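Local coordinates for protein polyhedrin (Uranotaenia sapphirina cypovirus, PDB 4ZQX) that forms the crystalline matrix of the occlusion bodies in which cypovirus particles are embedded, and binds ATP within that lattice, at residues A[46-52]-A[200-204]; A[27-31]-A[41-45]; A[109-115]-A[178-183]. All coordinates share one frame; numbering follows the deposited sequence.

Interaction 1: A[46-52]-A[200-204]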
# COMPACT_ATOMS: atom_id res chain seq x y z
N ALA A 46 -1.54 7.29 10.28
CA ALA A 46 -1.38 7.00 11.70
C ALA A 46 -0.88 5.59 11.94
O ALA A 46 -1.20 4.67 11.18
CB ALA A 46 -2.71 7.19 12.42
N ASN A 47 -0.13 5.42 13.02
CA ASN A 47 0.29 4.09 13.51
C ASN A 47 0.86 4.23 14.91
O ASN A 47 1.34 5.29 15.25
CB ASN A 47 1.38 3.50 12.61
CG ASN A 47 1.60 2.02 12.86
OD1 ASN A 47 2.57 1.61 13.51
ND2 ASN A 47 0.70 1.21 12.33
N PRO A 48 0.83 3.15 15.72
CA PRO A 48 1.42 3.30 17.05
C PRO A 48 2.93 3.14 17.07
O PRO A 48 3.54 3.58 18.04
CB PRO A 48 0.77 2.15 17.85
CG PRO A 48 -0.45 1.76 17.06
CD PRO A 48 -0.01 1.94 15.63
N PHE A 49 3.53 2.50 16.07
CA PHE A 49 4.94 2.09 16.15
C PHE A 49 5.84 2.80 15.14
O PHE A 49 6.90 3.31 15.50
CB PHE A 49 5.00 0.57 15.98
CG PHE A 49 4.10 -0.16 16.93
CD1 PHE A 49 4.37 -0.15 18.29
CD2 PHE A 49 2.97 -0.83 16.48
CE1 PHE A 49 3.54 -0.81 19.18
CE2 PHE A 49 2.14 -1.49 17.37
CZ PHE A 49 2.43 -1.47 18.72
N VAL A 50 5.43 2.82 13.89
CA VAL A 50 6.12 3.59 12.86
C VAL A 50 5.11 4.11 11.86
O VAL A 50 4.44 3.32 11.20
CB VAL A 50 7.15 2.74 12.05
CG1 VAL A 50 8.00 3.66 11.22
CG2 VAL A 50 8.01 1.89 12.95
N ILE A 51 4.97 5.43 11.76
CA ILE A 51 4.14 6.00 10.68
C ILE A 51 5.01 6.01 9.43
O ILE A 51 6.15 6.45 9.48
CB ILE A 51 3.68 7.45 10.93
CG1 ILE A 51 2.98 7.59 12.28
CG2 ILE A 51 2.75 7.90 9.77
CD1 ILE A 51 2.56 9.02 12.59
N LYS A 52 4.46 5.52 8.32
CA LYS A 52 5.13 5.58 7.03
C LYS A 52 4.26 6.39 6.07
O LYS A 52 3.29 5.88 5.52
CB LYS A 52 5.38 4.17 6.51
CG LYS A 52 6.34 3.42 7.40
CD LYS A 52 6.57 2.00 6.99
CE LYS A 52 7.51 1.33 7.99
NZ LYS A 52 7.97 -0.02 7.62
N GLY A 200 0.89 -4.96 14.03
CA GLY A 200 0.24 -3.66 14.10
C GLY A 200 0.72 -2.63 13.08
O GLY A 200 0.08 -1.60 12.89
N LEU A 201 1.83 -2.92 12.41
CA LEU A 201 2.37 -2.03 11.39
C LEU A 201 1.42 -1.94 10.20
O LEU A 201 0.89 -2.94 9.75
CB LEU A 201 3.71 -2.56 10.91
CG LEU A 201 4.84 -2.60 11.94
CD1 LEU A 201 6.10 -3.20 11.33
CD2 LEU A 201 5.14 -1.21 12.48
N ASP A 202 1.20 -0.72 9.70
CA ASP A 202 0.50 -0.51 8.44
C ASP A 202 -0.94 -1.02 8.47
O ASP A 202 -1.40 -1.62 7.49
CB ASP A 202 1.25 -1.21 7.29
CG ASP A 202 2.74 -0.91 7.26
OD1 ASP A 202 3.12 0.27 7.34
OD2 ASP A 202 3.54 -1.86 7.16
N THR A 203 -1.66 -0.79 9.56
CA THR A 203 -3.02 -1.31 9.71
C THR A 203 -4.11 -0.23 9.80
O THR A 203 -5.28 -0.55 10.00
CB THR A 203 -3.11 -2.22 10.96
OG1 THR A 203 -2.71 -1.48 12.11
CG2 THR A 203 -2.19 -3.42 10.83
N VAL A 204 -3.74 1.05 9.65
CA VAL A 204 -4.71 2.13 9.78
C VAL A 204 -5.01 2.73 8.41
O VAL A 204 -4.09 3.07 7.66
CB VAL A 204 -4.20 3.22 10.74
CG1 VAL A 204 -5.29 4.26 10.98
CG2 VAL A 204 -3.72 2.59 12.07
O HOH W 1 -0.88 2.31 9.95
O HOH W 2 -2.37 5.49 7.98
O HOH W 3 2.91 1.59 9.64
O HOH W 4 6.17 -1.83 6.84

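Interaction 2: A[27-31]-A[41-45]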
# COMPACT_ATOMS: atom_id res chain seq x y z
N MET A 27 0.38 7.42 16.90
CA MET A 27 0.95 8.72 16.53
C MET A 27 0.19 9.20 15.30
O MET A 27 -0.32 8.36 14.53
CB MET A 27 2.43 8.61 16.20
CG MET A 27 3.30 8.11 17.36
SD MET A 27 4.99 7.73 16.81
CE MET A 27 4.70 6.21 15.94
N GLU A 28 0.09 10.52 15.13
CA GLU A 28 -0.70 11.10 14.05
C GLU A 28 0.16 11.98 13.15
O GLU A 28 0.98 12.77 13.63
CB GLU A 28 -1.84 11.95 14.61
CG GLU A 28 -2.68 11.27 15.67
CD GLU A 28 -3.59 10.17 15.14
OE1 GLU A 28 -3.85 10.14 13.92
OE2 GLU A 28 -4.07 9.35 15.96
N LEU A 29 -0.03 11.84 11.83
CA LEU A 29 0.65 12.68 10.84
C LEU A 29 -0.39 13.27 9.88
O LEU A 29 -1.16 12.54 9.26
CB LEU A 29 1.67 11.85 10.05
CG LEU A 29 2.30 12.49 8.81
CD1 LEU A 29 3.18 13.67 9.17
CD2 LEU A 29 3.10 11.45 8.03
N VAL A 30 -0.43 14.59 9.78
CA VAL A 30 -1.18 15.25 8.73
C VAL A 30 -0.25 16.08 7.89
O VAL A 30 0.45 16.95 8.39
CB VAL A 30 -2.28 16.16 9.28
CG1 VAL A 30 -3.00 16.90 8.14
CG2 VAL A 30 -3.28 15.34 10.07
N ILE A 31 -0.23 15.79 6.60
CA ILE A 31 0.52 16.58 5.65
C ILE A 31 -0.45 17.45 4.88
O ILE A 31 -1.45 16.95 4.38
CB ILE A 31 1.27 15.67 4.68
CG1 ILE A 31 2.22 14.77 5.49
CG2 ILE A 31 2.03 16.50 3.64
CD1 ILE A 31 2.90 13.72 4.70
N LYS A 41 -4.71 20.35 -0.04
CA LYS A 41 -4.92 18.92 -0.02
C LYS A 41 -4.29 18.40 1.26
O LYS A 41 -3.16 18.75 1.57
CB LYS A 41 -4.25 18.29 -1.24
CG LYS A 41 -4.97 17.14 -1.83
CD LYS A 41 -4.45 16.80 -3.23
CE LYS A 41 -4.66 15.34 -3.49
NZ LYS A 41 -4.27 14.93 -4.85
N SER A 42 -5.02 17.60 2.03
CA SER A 42 -4.46 17.03 3.26
C SER A 42 -4.41 15.51 3.17
O SER A 42 -5.29 14.90 2.58
CB SER A 42 -5.23 17.45 4.50
OG SER A 42 -6.55 16.95 4.48
N PHE A 43 -3.38 14.94 3.78
CA PHE A 43 -3.14 13.50 3.79
C PHE A 43 -2.93 13.11 5.23
O PHE A 43 -2.06 13.68 5.90
CB PHE A 43 -1.87 13.15 3.00
CG PHE A 43 -1.85 13.66 1.57
CD1 PHE A 43 -1.44 14.96 1.30
CD2 PHE A 43 -2.20 12.84 0.51
CE1 PHE A 43 -1.40 15.44 -0.02
CE2 PHE A 43 -2.17 13.32 -0.82
CZ PHE A 43 -1.77 14.62 -1.07
N HIS A 44 -3.72 12.16 5.72
CA HIS A 44 -3.59 11.68 7.10
C HIS A 44 -3.08 10.25 7.19
O HIS A 44 -3.62 9.36 6.52
CB HIS A 44 -4.93 11.76 7.83
CG HIS A 44 -4.88 11.13 9.19
ND1 HIS A 44 -5.38 9.88 9.45
CD2 HIS A 44 -4.32 11.56 10.34
CE1 HIS A 44 -5.16 9.57 10.71
NE2 HIS A 44 -4.51 10.57 11.28
N PHE A 45 -2.09 10.03 8.05
CA PHE A 45 -1.53 8.70 8.32
C PHE A 45 -1.44 8.52 9.81
O PHE A 45 -1.23 9.49 10.54
CB PHE A 45 -0.10 8.56 7.77
CG PHE A 45 0.03 8.79 6.30
CD1 PHE A 45 0.20 10.07 5.80
CD2 PHE A 45 0.01 7.72 5.41
CE1 PHE A 45 0.33 10.29 4.43
CE2 PHE A 45 0.13 7.94 4.04
CZ PHE A 45 0.30 9.22 3.55

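Interaction 3: A[109-115]-A[178-183]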
# COMPACT_ATOMS: atom_id res chain seq x y z
N ASN A 109 3.24 10.34 20.67
CA ASN A 109 4.42 9.87 21.40
C ASN A 109 5.59 9.59 20.46
O ASN A 109 6.08 8.47 20.37
CB ASN A 109 4.05 8.65 22.23
CG ASN A 109 5.06 8.35 23.31
OD1 ASN A 109 5.81 9.22 23.75
ND2 ASN A 109 5.09 7.10 23.76
N VAL A 110 6.04 10.64 19.77
CA VAL A 110 7.04 10.57 18.71
C VAL A 110 8.48 10.62 19.22
O VAL A 110 8.79 11.33 20.16
CB VAL A 110 6.81 11.72 17.72
CG1 VAL A 110 7.92 11.79 16.63
CG2 VAL A 110 5.41 11.63 17.10
N ASP A 111 9.35 9.85 18.57
CA ASP A 111 10.78 9.96 18.82
C ASP A 111 11.30 11.13 17.98
O ASP A 111 11.62 10.97 16.79
CB ASP A 111 11.52 8.68 18.45
CG ASP A 111 12.99 8.72 18.83
OD1 ASP A 111 13.51 9.82 19.13
OD2 ASP A 111 13.63 7.65 18.84
N TRP A 112 11.37 12.31 18.58
CA TRP A 112 11.76 13.51 17.85
C TRP A 112 13.21 13.47 17.39
O TRP A 112 13.59 14.21 16.49
CB TRP A 112 11.49 14.77 18.68
CG TRP A 112 10.08 14.84 19.18
CD1 TRP A 112 9.66 14.66 20.45
CD2 TRP A 112 8.92 15.09 18.39
NE1 TRP A 112 8.29 14.77 20.52
CE2 TRP A 112 7.81 15.05 19.27
CE3 TRP A 112 8.70 15.36 17.04
CZ2 TRP A 112 6.50 15.25 18.84
CZ3 TRP A 112 7.38 15.56 16.61
CH2 TRP A 112 6.30 15.52 17.52
N ASN A 113 14.04 12.63 18.01
CA ASN A 113 15.41 12.47 17.55
C ASN A 113 15.51 11.77 16.19
O ASN A 113 16.50 11.94 15.46
CB ASN A 113 16.21 11.66 18.56
CG ASN A 113 16.64 12.48 19.76
OD1 ASN A 113 15.88 12.66 20.71
ND2 ASN A 113 17.88 12.97 19.71
N LYS A 114 14.51 10.97 15.85
CA LYS A 114 14.63 10.04 14.72
C LYS A 114 13.56 10.22 13.66
O LYS A 114 13.61 9.55 12.61
CB LYS A 114 14.64 8.58 15.21
CG LYS A 114 15.87 8.18 16.06
CD LYS A 114 17.23 8.46 15.40
CE LYS A 114 17.44 7.75 14.09
NZ LYS A 114 17.79 6.30 14.24
N ALA A 115 12.58 11.09 13.90
CA ALA A 115 11.58 11.35 12.87
C ALA A 115 12.27 11.93 11.65
O ALA A 115 13.07 12.86 11.78
CB ALA A 115 10.52 12.29 13.40
N VAL A 178 8.14 8.04 10.95
CA VAL A 178 7.92 8.58 12.29
C VAL A 178 7.92 7.45 13.32
O VAL A 178 6.90 6.78 13.50
CB VAL A 178 6.57 9.30 12.40
CG1 VAL A 178 6.43 9.95 13.77
CG2 VAL A 178 6.44 10.33 11.32
N PRO A 179 9.06 7.24 14.00
CA PRO A 179 9.14 6.14 14.97
C PRO A 179 8.63 6.54 16.35
O PRO A 179 8.70 7.72 16.73
CB PRO A 179 10.65 5.83 15.04
CG PRO A 179 11.33 6.83 14.21
CD PRO A 179 10.36 7.91 13.85
N ARG A 180 8.12 5.56 17.08
CA ARG A 180 7.67 5.76 18.45
C ARG A 180 8.82 6.06 19.43
O ARG A 180 9.88 5.45 19.37
CB ARG A 180 6.93 4.51 18.92
CG ARG A 180 6.22 4.73 20.24
CD ARG A 180 5.41 3.53 20.69
NE ARG A 180 4.53 3.90 21.80
CZ ARG A 180 3.31 4.45 21.66
NH1 ARG A 180 2.76 4.68 20.46
NH2 ARG A 180 2.63 4.76 22.75
N ASN A 181 8.58 6.99 20.35
CA ASN A 181 9.49 7.26 21.46
C ASN A 181 9.64 6.03 22.39
O ASN A 181 8.68 5.57 23.02
CB ASN A 181 8.94 8.48 22.21
CG ASN A 181 9.71 8.81 23.49
OD1 ASN A 181 10.75 8.25 23.76
ND2 ASN A 181 9.19 9.76 24.26
N MET A 182 10.86 5.50 22.48
CA MET A 182 11.17 4.39 23.40
C MET A 182 12.26 4.81 24.39
O MET A 182 12.97 3.96 24.96
CB MET A 182 11.59 3.14 22.61
CG MET A 182 10.52 2.66 21.67
SD MET A 182 10.92 1.06 20.92
CE MET A 182 9.66 1.07 19.65
N HIS A 183 12.36 6.11 24.65
CA HIS A 183 13.37 6.63 25.57
C HIS A 183 13.09 6.28 27.03
O HIS A 183 13.86 6.65 27.91
CB HIS A 183 13.52 8.15 25.41
CG HIS A 183 14.11 8.57 24.09
ND1 HIS A 183 13.75 9.73 23.44
CD2 HIS A 183 15.02 7.97 23.30
CE1 HIS A 183 14.42 9.82 22.30
NE2 HIS A 183 15.20 8.77 22.19
O HOH W 5 7.76 12.04 22.53
O HOH W 6 16.19 7.80 19.68

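Interaction 1: A[46-52]-A[200-204]
N47 meets the turn of residues 200-204 through its amide, which reaches across from the end of one strand. CG stands anti to the backbone N (chi1 -166°), a torsion that carries the amide out toward G200. CB itself touches nothing in the turn, and CG comes only to 3.9 Å from G200 O. At the tip ND2 donates to G200 O at 2.9 Å, with an N-H...O angle of 153° and the acceptor close to the amide plane; T203 OG1 donates to the same oxygen from the other face of its carbonyl. OD1 turns back on its own chain and accepts from F49 N at 2.9 Å and V50 N at 3.1 Å, the two donors lying on opposite faces of its plane, so the amide is fixed in rotation. Asparagine suits the place because it offers both a donor and an acceptor. A water accepts a further bond from ND2, donates to A46 O and accepts from V204 N.

Apolar groups fill in around this centre. L201 CD2 lies 3.9 Å from F49 CB and also touches V50 CG2, and A46 CB meets V204 CG1 at 4.2 Å. V204 CB and CG2 also lie against A46 O. G200 CA sits at the edge of the F49 ring, near its plane. K52 NZ and D202 OD2 are joined through a water, and NZ also bonds to L201 O of the third subunit. The motif is an Asx turn between strands 40-47 and 50-55, its asparagine gripping a type II beta turn from G200 to T203.

Interaction 2: A[27-31]-A[41-45]
E28 and H44 make the one side-chain hydrogen bond between these two strands. H44 NE2 donates to E28 OE1 at 2.8 Å and 162°, with the oxygen in the ring plane and the carboxylate only 13° from coplanar with the imidazole. The bend of the glutamate at chi2 (-71°) brings its carboxylate to the ring. OE2 lies close to D136 OD2 of the second subunit, a crowding of like charges that may shift ionisation, and Y133 of that subunit lies against the H44 ring.

Backbone bonds form the ladder. L29 and F45 exchange two, L29 N to F45 O and F45 N to L29 O, each 2.9 Å; I31 and F43 do likewise. V30 and H44 between them are a non-hydrogen-bonded pair, where F43 O and L29 O receive CA-H...O contacts.

On the largely buried face of L29, I31, F43 and F45, branched and aromatic side chains pack on I51 and I55 of strand 50-55 with no polar group to satisfy. L29 CD2 lies 3.9 Å from F45 CD1, side by side, and I31 CD1 reaches F45 CE1 at 4.3 Å. Together the strands form an antiparallel beta hairpin within the six-stranded sheet.

Interaction 3: A[109-115]-A[178-183]
N109 and N181 are joined by backbone: N181 N donates to N109 O at 2.9 Å, and D111 N donates to P179 O at the same length, a nearly straight bond of 169°. Between them V110 pairs with R180 in a single bridge. V110 CG1 lies 3.7 Å from V178 CG1, the valines bringing no polar side-chain group into this buried spot. P179 lays CD against A115 CA and CG against K114 CB at 3.9 Å; its ring has no N-H to satisfy and makes a compact apolar surface for the loop.

The amide of N109 stands over one face of the R180 guanidinium, the planes 86° apart. The extended arginine side chain brings that group beside N109, and its NH1 is bonded to P48 O and A25 O.

H183 lies at the exposed end of the contact, CE1 3.3 Å from D111 OD1, while a water joins D111 OD2 to H183 NE2. N181 OD1 accepts from H183 N at 2.8 Å, an Asx turn that fixes the backbone leading to the histidine.

The loop between strands 101-107 and 116-120 lies along the end of strand 173-179, with V110 and V178 both packed on M27 of strand 27-34.

In the fold
Along the chain, interaction 2 closes before interaction 1 opens, and interaction 3 falls between the two halves of interaction 1. Interactions 1 and 2 share strand 40-47, with centres about 12 Å apart; N47 O bonds to M27 N. Interactions 1 and 3 lie about 13 Å apart and meet where strand 50-55 pairs with 173-179, I51 N bonding to V178 O. Interactions 2 and 3 have centres about 17 Å apart, yet M27 of the first packs with CE and SD on residues 178-180 of the second. Interaction 2 builds the six-stranded sheet; the 47-50 link and the 109-115 loop connect it to the three-stranded one, near the interfaces with the second and third subunits.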